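Local structure of beta-glucoside phosphorylase BglX (Unidentified, 5VQE) at residues A[35-44]-A[57-67]. The protein probably cleaves beta-glucosides with phosphate as a glycoside hydrolase family 3 phosphorylase, and binds 2-deoxy-2-fluoroglucose in its pocket. Residues are numbered along the deposited sequence; the frame is centred on the assembly and turned at random.
Sequences GQLICEIIWD and FLPGAVMYRPF
Ile38 sets its CD1 methyl over the Phe57 ring, 3.8 Å from the centroid and 13° off the normal, a CH-pi contact with the methyl as bump and the ring face as seat. The edge of the same ring meets Glu40: OE2 lies in the ring plane, 3.3 Å from CZ, and bonds to Thr319. Gly60 fits against the backbone of Gly35 and Gln36; a CB on it would run into Gln36 O, so a side chain has no room there. Gln36 NE2 donates to two waters, one donating to Leu58 O, the other within bonding distance of Pro59 O; OE1 accepts from Lys354 NZ.

Strands 38-42 and 61-64 run parallel, their axes 28° apart. Glu40 N bonds to Ala61 O, Met63 N to Glu40 O and, farther along, Arg65 N to Ile42 O at 2.9 Å. On the face of Val62 and Tyr64, Ile42 has CG1 anti to its carbonyl carbon (chi1 -76°), which carries CD1 to within 3.6 Å of Val62 CG1, while CG2 lies beside Tyr64 CD1. Asp44 CB sits 3.4 Å above the Phe67 ring, displaced toward its rim, while Arg71 salt-bridges the carboxylate. Phe67 CE1 lies 4.2 Å from Ile42 CG2, and its ring meets that of Phe75. A serine in place of Phe67 would probably leave Asp44 CB without its aromatic seat and open a gap beside Ile42 and Phe75.

On the other face, Cys39 CB meets Ala61 CB at 3.9 Å, Met63 CE approaches Ile41 CG1, and the Ile41 CD1 methyl packs on the bent Arg65 chain, 3.7 Å from both CG and CD. Met63 also touches the bound 2-deoxy-2-fluoroglucose, placing this face at the sugar pocket. The parallel bridges mark adjacent strands of the family 3 TIM-barrel-type domain.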
# COMPACT_ATOMS: atom_id res chain seq x y z
N GLY A 35 -13.91 1.73 23.22
CA GLY A 35 -13.07 2.72 22.55
C GLY A 35 -11.74 2.13 22.10
O GLY A 35 -11.20 2.52 21.06
N GLN A 36 -11.18 1.21 22.89
CA GLN A 36 -9.94 0.55 22.50
C GLN A 36 -10.06 -0.14 21.14
O GLN A 36 -9.06 -0.32 20.44
CB GLN A 36 -9.53 -0.48 23.55
CG GLN A 36 -8.90 0.10 24.81
CD GLN A 36 -7.62 0.85 24.52
OE1 GLN A 36 -6.62 0.26 24.10
NE2 GLN A 36 -7.63 2.16 24.72
N LEU A 37 -11.27 -0.55 20.77
CA LEU A 37 -11.48 -1.25 19.50
C LEU A 37 -11.29 -0.35 18.29
O LEU A 37 -11.19 -0.87 17.17
CB LEU A 37 -12.90 -1.83 19.44
CG LEU A 37 -13.37 -2.74 20.57
CD1 LEU A 37 -14.81 -3.08 20.36
CD2 LEU A 37 -12.54 -4.01 20.63
N ILE A 38 -11.26 0.97 18.47
CA ILE A 38 -11.39 1.92 17.36
C ILE A 38 -10.04 2.55 17.07
O ILE A 38 -9.36 3.05 17.97
CB ILE A 38 -12.43 3.01 17.67
CG1 ILE A 38 -13.83 2.39 17.80
CG2 ILE A 38 -12.45 4.06 16.56
CD1 ILE A 38 -14.87 3.33 18.40
N CYS A 39 -9.65 2.53 15.80
CA CYS A 39 -8.58 3.37 15.29
C CYS A 39 -9.18 4.57 14.58
O CYS A 39 -10.03 4.41 13.69
CB CYS A 39 -7.67 2.61 14.33
SG CYS A 39 -6.42 3.66 13.62
N GLU A 40 -8.75 5.77 14.96
CA GLU A 40 -9.22 7.01 14.35
C GLU A 40 -8.18 7.60 13.40
O GLU A 40 -6.99 7.62 13.71
CB GLU A 40 -9.57 8.04 15.43
CG GLU A 40 -10.91 7.83 16.08
CD GLU A 40 -12.07 8.06 15.11
OE1 GLU A 40 -12.05 9.06 14.36
OE2 GLU A 40 -12.99 7.22 15.08
N ILE A 41 -8.65 8.09 12.26
CA ILE A 41 -7.76 8.71 11.28
C ILE A 41 -7.44 10.14 11.72
O ILE A 41 -8.25 10.81 12.36
CB ILE A 41 -8.40 8.68 9.88
CG1 ILE A 41 -7.34 8.90 8.80
CG2 ILE A 41 -9.52 9.71 9.75
CD1 ILE A 41 -7.84 8.62 7.39
N ILE A 42 -6.25 10.60 11.37
CA ILE A 42 -5.80 11.94 11.73
C ILE A 42 -5.20 12.61 10.51
O ILE A 42 -4.38 12.02 9.80
CB ILE A 42 -4.79 11.90 12.90
CG1 ILE A 42 -5.57 11.65 14.19
CG2 ILE A 42 -3.99 13.19 12.99
CD1 ILE A 42 -4.74 11.46 15.39
N TRP A 43 -5.61 13.85 10.27
CA TRP A 43 -5.09 14.69 9.20
C TRP A 43 -4.63 16.01 9.80
O TRP A 43 -5.04 16.39 10.90
CB TRP A 43 -6.13 14.98 8.09
CG TRP A 43 -7.50 14.36 8.27
CD1 TRP A 43 -8.30 14.42 9.39
CD2 TRP A 43 -8.25 13.62 7.30
NE1 TRP A 43 -9.47 13.75 9.17
CE2 TRP A 43 -9.47 13.25 7.89
CE3 TRP A 43 -7.99 13.22 5.98
CZ2 TRP A 43 -10.43 12.50 7.22
CZ3 TRP A 43 -8.95 12.48 5.31
CH2 TRP A 43 -10.16 12.13 5.93
N ASP A 44 -3.76 16.71 9.07
CA ASP A 44 -3.26 18.02 9.49
C ASP A 44 -3.76 19.06 8.50
O ASP A 44 -3.15 19.32 7.47
CB ASP A 44 -1.73 18.02 9.57
CG ASP A 44 -1.18 19.32 10.18
OD1 ASP A 44 0.05 19.51 10.18
OD2 ASP A 44 -1.99 20.13 10.68
N PHE A 57 -15.09 9.21 22.54
CA PHE A 57 -14.62 7.97 23.14
C PHE A 57 -13.11 8.06 23.20
O PHE A 57 -12.51 8.99 22.65
CB PHE A 57 -15.07 6.75 22.32
CG PHE A 57 -14.81 6.87 20.85
CD1 PHE A 57 -15.81 7.25 19.99
CD2 PHE A 57 -13.54 6.62 20.34
CE1 PHE A 57 -15.58 7.37 18.63
CE2 PHE A 57 -13.30 6.74 18.99
CZ PHE A 57 -14.32 7.11 18.13
N LEU A 58 -12.50 7.09 23.86
CA LEU A 58 -11.04 7.06 23.99
C LEU A 58 -10.50 5.97 23.08
O LEU A 58 -10.61 4.77 23.40
CB LEU A 58 -10.64 6.82 25.45
CG LEU A 58 -11.21 7.90 26.40
CD1 LEU A 58 -10.88 7.59 27.87
CD2 LEU A 58 -10.74 9.31 26.04
N PRO A 59 -9.91 6.31 21.93
CA PRO A 59 -9.59 5.29 20.93
C PRO A 59 -8.38 4.46 21.34
O PRO A 59 -7.56 4.85 22.17
CB PRO A 59 -9.30 6.10 19.66
CG PRO A 59 -8.79 7.40 20.17
CD PRO A 59 -9.56 7.67 21.45
N GLY A 60 -8.27 3.29 20.70
CA GLY A 60 -7.15 2.41 20.95
C GLY A 60 -5.96 2.72 20.06
O GLY A 60 -4.83 2.34 20.38
N ALA A 61 -6.19 3.40 18.94
CA ALA A 61 -5.14 3.68 17.97
C ALA A 61 -5.53 4.88 17.12
O ALA A 61 -6.69 5.30 17.10
CB ALA A 61 -4.87 2.46 17.07
N VAL A 62 -4.53 5.44 16.42
CA VAL A 62 -4.75 6.42 15.37
C VAL A 62 -3.89 6.04 14.18
O VAL A 62 -2.90 5.31 14.31
CB VAL A 62 -4.44 7.86 15.81
CG1 VAL A 62 -5.32 8.27 16.96
CG2 VAL A 62 -2.97 8.00 16.19
N MET A 63 -4.27 6.54 13.00
CA MET A 63 -3.44 6.47 11.80
C MET A 63 -3.23 7.88 11.26
O MET A 63 -4.18 8.64 11.13
CB MET A 63 -4.08 5.60 10.71
CG MET A 63 -3.08 5.29 9.57
SD MET A 63 -3.79 4.89 7.96
CE MET A 63 -4.30 6.51 7.41
N TYR A 64 -1.97 8.21 10.95
CA TYR A 64 -1.63 9.49 10.36
C TYR A 64 -1.78 9.39 8.84
O TYR A 64 -1.18 8.51 8.21
CB TYR A 64 -0.20 9.91 10.69
CG TYR A 64 0.11 10.17 12.15
CD1 TYR A 64 -0.86 10.62 13.02
CD2 TYR A 64 1.39 9.97 12.65
CE1 TYR A 64 -0.58 10.86 14.35
CE2 TYR A 64 1.68 10.20 13.99
CZ TYR A 64 0.69 10.65 14.83
OH TYR A 64 0.97 10.89 16.15
N ARG A 65 -2.59 10.27 8.26
CA ARG A 65 -2.51 10.56 6.84
C ARG A 65 -1.19 11.25 6.55
O ARG A 65 -0.49 11.66 7.48
CB ARG A 65 -3.68 11.44 6.41
CG ARG A 65 -5.02 10.71 6.34
CD ARG A 65 -5.09 9.70 5.19
NE ARG A 65 -4.68 10.27 3.91
CZ ARG A 65 -5.37 11.19 3.24
NH1 ARG A 65 -6.51 11.65 3.72
NH2 ARG A 65 -4.91 11.65 2.08
N PRO A 66 -0.82 11.40 5.28
CA PRO A 66 0.45 12.06 4.97
C PRO A 66 0.43 13.55 5.26
O PRO A 66 -0.25 14.32 4.58
CB PRO A 66 0.65 11.79 3.47
CG PRO A 66 -0.32 10.73 3.12
CD PRO A 66 -1.47 10.86 4.07
N PHE A 67 1.15 13.95 6.29
CA PHE A 67 1.51 15.34 6.48
C PHE A 67 2.96 15.36 6.96
O PHE A 67 3.66 14.34 6.90
CB PHE A 67 0.51 16.04 7.41
CG PHE A 67 0.27 15.33 8.72
CD1 PHE A 67 -0.75 14.40 8.84
CD2 PHE A 67 1.03 15.64 9.83
CE1 PHE A 67 -0.98 13.76 10.05
CE2 PHE A 67 0.80 15.00 11.04
CZ PHE A 67 -0.21 14.06 11.15
O HOH W 1 -10.19 3.47 25.67
O HOH W 2 -5.46 3.92 23.71